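PDB 1WWZ: N-acetyltransferase domain-containing protein from Pyrococcus horikoshii, which binds acetyl coenzyme A and probably transfers the acetyl group to a still unidentified acceptor, as a member of the GNAT acyltransferase family. Local coordinates for residues 20-32 / 88-100. Residues are numbered along the deposited sequence; the frame is centred on the assembly and turned at random.
Sequences LIDVYMSGYEGLE and IHEFVVDKKFQGK. With ACO (acetyl coenzyme *a), chain C.
In the acetyl-CoA pocket of this GNAT-type protein, Tyr28, just past helix 14-27, meets Glu90 of strand 83-93 beside the pantetheine arm, a worked example of a cofactor wall built by two distant segments. Tyr28 OH donates to the syn lone pair of Glu90 OE2 (2.6 Å), with ring and carboxylate nearly perpendicular (89°). The same oxygen accepts a hydrogen bond from Phe91 N from above the carboxylate plane, while OE1 takes a water that also donates to Tyr24 OH, itself hydrogen-bonded to Gly35 O. One face of the Tyr28 ring carries C6P of the cofactor, toward the rim, and CD1 of the same ring sits 3.6 Å above the centre of the Tyr24 ring. A leucine in place of Tyr28 would probably leave Glu90 OE2 without its hydroxyl donor and the pantetheine without its aromatic backing. Close fit governs the middle: Val92 CG2, anti to the backbone N, lies 3.6 Å from Gly27 CA, where any side chain would clash. In the last turn of the helix, Ser26 OG accepts a hydrogen bond from Lys95 N (2.9 Å), and Asp94 OD1 forms an Asx turn with Lys96 N. On the cofactor side, Phe91 O accepts a hydrogen bond from ACO N4P (2.7 Å) and Val93 N donates to ACO O9P (2.7 Å), the strand-like pairing with pantetheine characteristic of the GNAT fold.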
# COMPACT_ATOMS: atom_id res chain seq x y z
N LEU A 20 -18.18 3.55 13.23
CA LEU A 20 -18.23 3.12 11.84
C LEU A 20 -19.45 3.70 11.16
O LEU A 20 -19.40 4.12 10.00
CB LEU A 20 -18.24 1.59 11.75
CG LEU A 20 -16.93 0.91 12.15
CD1 LEU A 20 -17.14 -0.59 12.23
CD2 LEU A 20 -15.83 1.24 11.15
N ILE A 21 -20.57 3.74 11.88
CA ILE A 21 -21.79 4.29 11.32
C ILE A 21 -21.60 5.77 10.99
O ILE A 21 -21.98 6.22 9.91
CB ILE A 21 -22.98 4.09 12.28
CG1 ILE A 21 -23.28 2.60 12.42
CG2 ILE A 21 -24.20 4.84 11.76
CD1 ILE A 21 -24.41 2.27 13.39
N ASP A 22 -21.00 6.52 11.92
CA ASP A 22 -20.76 7.94 11.70
C ASP A 22 -19.91 8.15 10.44
O ASP A 22 -20.21 9.00 9.60
CB ASP A 22 -20.05 8.58 12.90
CG ASP A 22 -20.88 8.53 14.17
OD1 ASP A 22 -22.11 8.34 14.09
OD2 ASP A 22 -20.29 8.69 15.26
N VAL A 23 -18.83 7.38 10.33
CA VAL A 23 -17.94 7.47 9.18
C VAL A 23 -18.71 7.14 7.90
O VAL A 23 -18.58 7.83 6.89
CB VAL A 23 -16.75 6.48 9.31
CG1 VAL A 23 -16.00 6.38 7.99
CG2 VAL A 23 -15.82 6.94 10.42
N TYR A 24 -19.50 6.08 7.96
CA TYR A 24 -20.30 5.65 6.83
C TYR A 24 -21.29 6.74 6.40
O TYR A 24 -21.35 7.10 5.23
CB TYR A 24 -21.06 4.37 7.21
CG TYR A 24 -21.92 3.80 6.11
CD1 TYR A 24 -21.51 2.69 5.37
CD2 TYR A 24 -23.18 4.35 5.83
CE1 TYR A 24 -22.32 2.14 4.39
CE2 TYR A 24 -23.99 3.80 4.86
CZ TYR A 24 -23.57 2.70 4.14
OH TYR A 24 -24.39 2.16 3.18
N MET A 25 -22.05 7.26 7.36
CA MET A 25 -23.03 8.30 7.06
C MET A 25 -22.37 9.56 6.50
O MET A 25 -22.91 10.21 5.60
CB MET A 25 -23.82 8.66 8.33
CG MET A 25 -24.65 7.52 8.90
SD MET A 25 -25.79 6.80 7.71
CE MET A 25 -27.02 8.12 7.55
N SER A 26 -21.21 9.90 7.04
CA SER A 26 -20.46 11.07 6.60
C SER A 26 -19.98 10.88 5.17
O SER A 26 -20.16 11.75 4.31
CB SER A 26 -19.27 11.32 7.52
OG SER A 26 -18.40 12.30 6.98
N GLY A 27 -19.36 9.74 4.91
CA GLY A 27 -18.84 9.46 3.59
C GLY A 27 -19.88 9.27 2.50
O GLY A 27 -19.65 9.64 1.36
N TYR A 28 -21.03 8.69 2.85
CA TYR A 28 -22.08 8.46 1.86
C TYR A 28 -23.07 9.60 1.71
O TYR A 28 -24.06 9.48 0.99
CB TYR A 28 -22.85 7.18 2.17
CG TYR A 28 -22.22 5.95 1.55
CD1 TYR A 28 -21.44 5.08 2.31
CD2 TYR A 28 -22.38 5.67 0.19
CE1 TYR A 28 -20.83 3.97 1.74
CE2 TYR A 28 -21.78 4.57 -0.39
CZ TYR A 28 -21.00 3.72 0.38
OH TYR A 28 -20.39 2.64 -0.20
N GLU A 29 -22.79 10.72 2.37
CA GLU A 29 -23.67 11.88 2.28
C GLU A 29 -23.64 12.36 0.83
O GLU A 29 -22.58 12.68 0.30
CB GLU A 29 -23.19 12.99 3.22
CG GLU A 29 -24.19 14.13 3.38
CD GLU A 29 -23.56 15.37 3.98
OE1 GLU A 29 -22.57 15.86 3.40
OE2 GLU A 29 -24.06 15.86 5.02
N GLY A 30 -24.82 12.40 0.21
CA GLY A 30 -24.90 12.83 -1.18
C GLY A 30 -25.01 11.64 -2.11
O GLY A 30 -25.45 11.78 -3.26
N LEU A 31 -24.62 10.47 -1.62
CA LEU A 31 -24.67 9.23 -2.39
C LEU A 31 -25.65 8.24 -1.77
O LEU A 31 -25.46 7.02 -1.85
CB LEU A 31 -23.27 8.60 -2.48
CG LEU A 31 -22.29 9.23 -3.47
CD1 LEU A 31 -20.90 8.69 -3.21
CD2 LEU A 31 -22.72 8.92 -4.89
N GLU A 32 -26.70 8.78 -1.15
CA GLU A 32 -27.72 7.97 -0.49
C GLU A 32 -28.34 6.93 -1.42
O GLU A 32 -28.89 5.92 -0.96
CB GLU A 32 -28.84 8.86 0.06
CG GLU A 32 -28.44 9.81 1.19
CD GLU A 32 -27.62 11.00 0.72
OE1 GLU A 32 -27.60 11.27 -0.50
OE2 GLU A 32 -27.02 11.67 1.58
N ILE A 88 -14.70 -6.84 -2.00
CA ILE A 88 -14.66 -5.64 -1.17
C ILE A 88 -16.15 -5.35 -0.97
O ILE A 88 -16.84 -5.03 -1.92
CB ILE A 88 -14.01 -4.44 -1.90
CG1 ILE A 88 -12.56 -4.77 -2.27
CG2 ILE A 88 -14.05 -3.21 -0.99
CD1 ILE A 88 -11.80 -3.65 -2.99
N HIS A 89 -16.63 -5.50 0.26
CA HIS A 89 -18.05 -5.28 0.56
C HIS A 89 -18.39 -3.83 0.85
O HIS A 89 -19.50 -3.38 0.58
CB HIS A 89 -18.50 -6.13 1.74
CG HIS A 89 -18.52 -7.60 1.45
ND1 HIS A 89 -19.21 -8.13 0.39
CD2 HIS A 89 -17.97 -8.64 2.11
CE1 HIS A 89 -19.08 -9.45 0.40
NE2 HIS A 89 -18.33 -9.78 1.44
N GLU A 90 -17.44 -3.10 1.42
CA GLU A 90 -17.66 -1.70 1.76
C GLU A 90 -16.32 -0.98 1.79
O GLU A 90 -15.29 -1.60 2.05
CB GLU A 90 -18.37 -1.58 3.11
CG GLU A 90 -18.86 -0.17 3.38
CD GLU A 90 -19.60 0.40 2.19
OE1 GLU A 90 -20.76 -0.01 1.96
OE2 GLU A 90 -19.03 1.24 1.46
N PHE A 91 -16.35 0.32 1.55
CA PHE A 91 -15.12 1.11 1.50
C PHE A 91 -15.55 2.56 1.61
O PHE A 91 -16.17 3.10 0.69
CB PHE A 91 -14.44 0.82 0.16
CG PHE A 91 -13.19 1.60 -0.09
CD1 PHE A 91 -12.38 2.03 0.97
CD2 PHE A 91 -12.77 1.85 -1.39
CE1 PHE A 91 -11.18 2.68 0.72
CE2 PHE A 91 -11.57 2.51 -1.65
CZ PHE A 91 -10.77 2.92 -0.59
N VAL A 92 -15.23 3.20 2.72
CA VAL A 92 -15.65 4.59 2.90
C VAL A 92 -14.76 5.36 3.87
O VAL A 92 -14.25 4.81 4.84
CB VAL A 92 -17.12 4.64 3.38
CG1 VAL A 92 -17.27 3.87 4.69
CG2 VAL A 92 -17.58 6.09 3.55
N VAL A 93 -14.59 6.64 3.58
CA VAL A 93 -13.78 7.51 4.41
C VAL A 93 -14.60 8.74 4.79
O VAL A 93 -15.34 9.27 3.96
CB VAL A 93 -12.51 7.96 3.66
CG1 VAL A 93 -11.77 9.01 4.46
CG2 VAL A 93 -11.62 6.76 3.39
N ASP A 94 -14.48 9.17 6.04
CA ASP A 94 -15.19 10.35 6.52
C ASP A 94 -14.99 11.48 5.52
O ASP A 94 -13.88 11.72 5.05
CB ASP A 94 -14.64 10.76 7.88
CG ASP A 94 -15.33 11.99 8.45
OD1 ASP A 94 -15.22 13.07 7.84
OD2 ASP A 94 -15.99 11.86 9.50
N LYS A 95 -16.08 12.17 5.17
CA LYS A 95 -16.02 13.25 4.20
C LYS A 95 -14.92 14.26 4.51
O LYS A 95 -14.20 14.70 3.60
CB LYS A 95 -17.38 13.97 4.15
CG LYS A 95 -17.45 15.12 3.15
CD LYS A 95 -17.11 14.69 1.73
CE LYS A 95 -18.07 13.63 1.19
NZ LYS A 95 -19.48 14.11 1.12
N LYS A 96 -14.78 14.62 5.78
CA LYS A 96 -13.77 15.59 6.19
C LYS A 96 -12.35 15.08 6.01
O LYS A 96 -11.40 15.88 5.96
CB LYS A 96 -13.99 15.97 7.66
CG LYS A 96 -15.35 16.59 7.94
CD LYS A 96 -15.48 16.99 9.40
CE LYS A 96 -16.81 17.66 9.67
NZ LYS A 96 -16.90 18.16 11.07
N PHE A 97 -12.19 13.77 5.91
CA PHE A 97 -10.86 13.18 5.75
C PHE A 97 -10.57 12.65 4.35
O PHE A 97 -9.52 12.07 4.12
CB PHE A 97 -10.69 12.05 6.77
CG PHE A 97 -10.54 12.53 8.18
CD1 PHE A 97 -9.28 12.76 8.72
CD2 PHE A 97 -11.66 12.78 8.96
CE1 PHE A 97 -9.14 13.25 10.01
CE2 PHE A 97 -11.54 13.27 10.26
CZ PHE A 97 -10.27 13.50 10.79
N GLN A 98 -11.50 12.87 3.43
CA GLN A 98 -11.31 12.42 2.06
C GLN A 98 -10.31 13.28 1.31
O GLN A 98 -10.02 14.41 1.71
CB GLN A 98 -12.65 12.42 1.31
CG GLN A 98 -13.57 11.25 1.68
CD GLN A 98 -14.94 11.37 1.05
OE1 GLN A 98 -15.13 12.09 0.07
NE2 GLN A 98 -15.91 10.65 1.61
N GLY A 99 -9.77 12.73 0.22
CA GLY A 99 -8.80 13.46 -0.59
C GLY A 99 -7.44 13.64 0.06
O GLY A 99 -6.64 14.46 -0.40
N LYS A 100 -7.17 12.88 1.11
CA LYS A 100 -5.89 12.97 1.82
C LYS A 100 -5.08 11.68 1.73
O LYS A 100 -4.11 11.49 2.47
CB LYS A 100 -6.13 13.33 3.28
CG LYS A 100 -6.90 14.63 3.48
CD LYS A 100 -7.15 14.90 4.96
CE LYS A 100 -8.00 16.14 5.16
NZ LYS A 100 -7.35 17.36 4.59
N1A ACO C . -12.88 12.19 -8.37
C2A ACO C . -11.82 11.77 -9.06
N3A ACO C . -10.87 10.89 -8.63
C4A ACO C . -11.09 10.45 -7.32
C5A ACO C . -12.15 10.85 -6.53
C6A ACO C . -13.10 11.79 -7.11
N6A ACO C . -14.15 12.25 -6.43
N7A ACO C . -12.08 10.24 -5.28
C8A ACO C . -11.01 9.50 -5.35
N9A ACO C . -10.34 9.57 -6.57
C1B ACO C . -9.13 8.90 -7.00
C2B ACO C . -7.93 9.83 -7.22
O2B ACO C . -7.08 9.19 -8.20
C3B ACO C . -7.35 9.98 -5.79
O3B ACO C . -5.95 10.28 -5.95
P3B ACO C . -5.28 11.74 -6.01
O7A ACO C . -5.89 12.35 -7.24
O8A ACO C . -3.86 11.51 -6.16
O9A ACO C . -5.65 12.43 -4.76
C4B ACO C . -7.54 8.60 -5.22
O4B ACO C . -8.60 8.02 -6.03
C5B ACO C . -8.08 8.54 -3.81
O5B ACO C . -7.44 9.43 -2.91
P1A ACO C . -7.77 9.31 -1.36
O1A ACO C . -7.53 10.62 -0.76
O2A ACO C . -7.00 8.14 -0.80
O3A ACO C . -9.40 9.14 -1.43
P2A ACO C . -10.38 8.95 -0.25
O4A ACO C . -11.35 10.05 -0.42
O5A ACO C . -9.58 8.90 1.00
O6A ACO C . -11.07 7.56 -0.46
CBP ACO C . -13.31 6.75 -1.22
CCP ACO C . -11.93 7.21 -1.63
CDP ACO C . -14.04 6.31 -2.53
CEP ACO C . -13.20 5.59 -0.21
CAP ACO C . -14.03 7.98 -0.53
OAP ACO C . -14.16 9.03 -1.48
C9P ACO C . -15.46 7.69 0.01
O9P ACO C . -15.64 7.34 1.17
N8P ACO C . -16.49 7.85 -0.87
C7P ACO C . -17.92 7.61 -0.54
C6P ACO C . -18.29 6.13 -0.36
C5P ACO C . -18.03 5.32 -1.61
O5P ACO C . -18.41 5.73 -2.74
N4P ACO C . -17.41 4.15 -1.50
C3P ACO C . -17.01 3.10 -2.44
C2P ACO C . -18.27 2.27 -2.67
S1P ACO C . -17.81 0.87 -3.83
C ACO C . -17.60 -0.26 -2.82
O ACO C . -17.71 -0.23 -1.50
CH3 ACO C . -17.16 -1.83 -3.07
O HOH W 1 -23.33 0.63 1.19
O HOH W 2 -17.63 14.10 8.93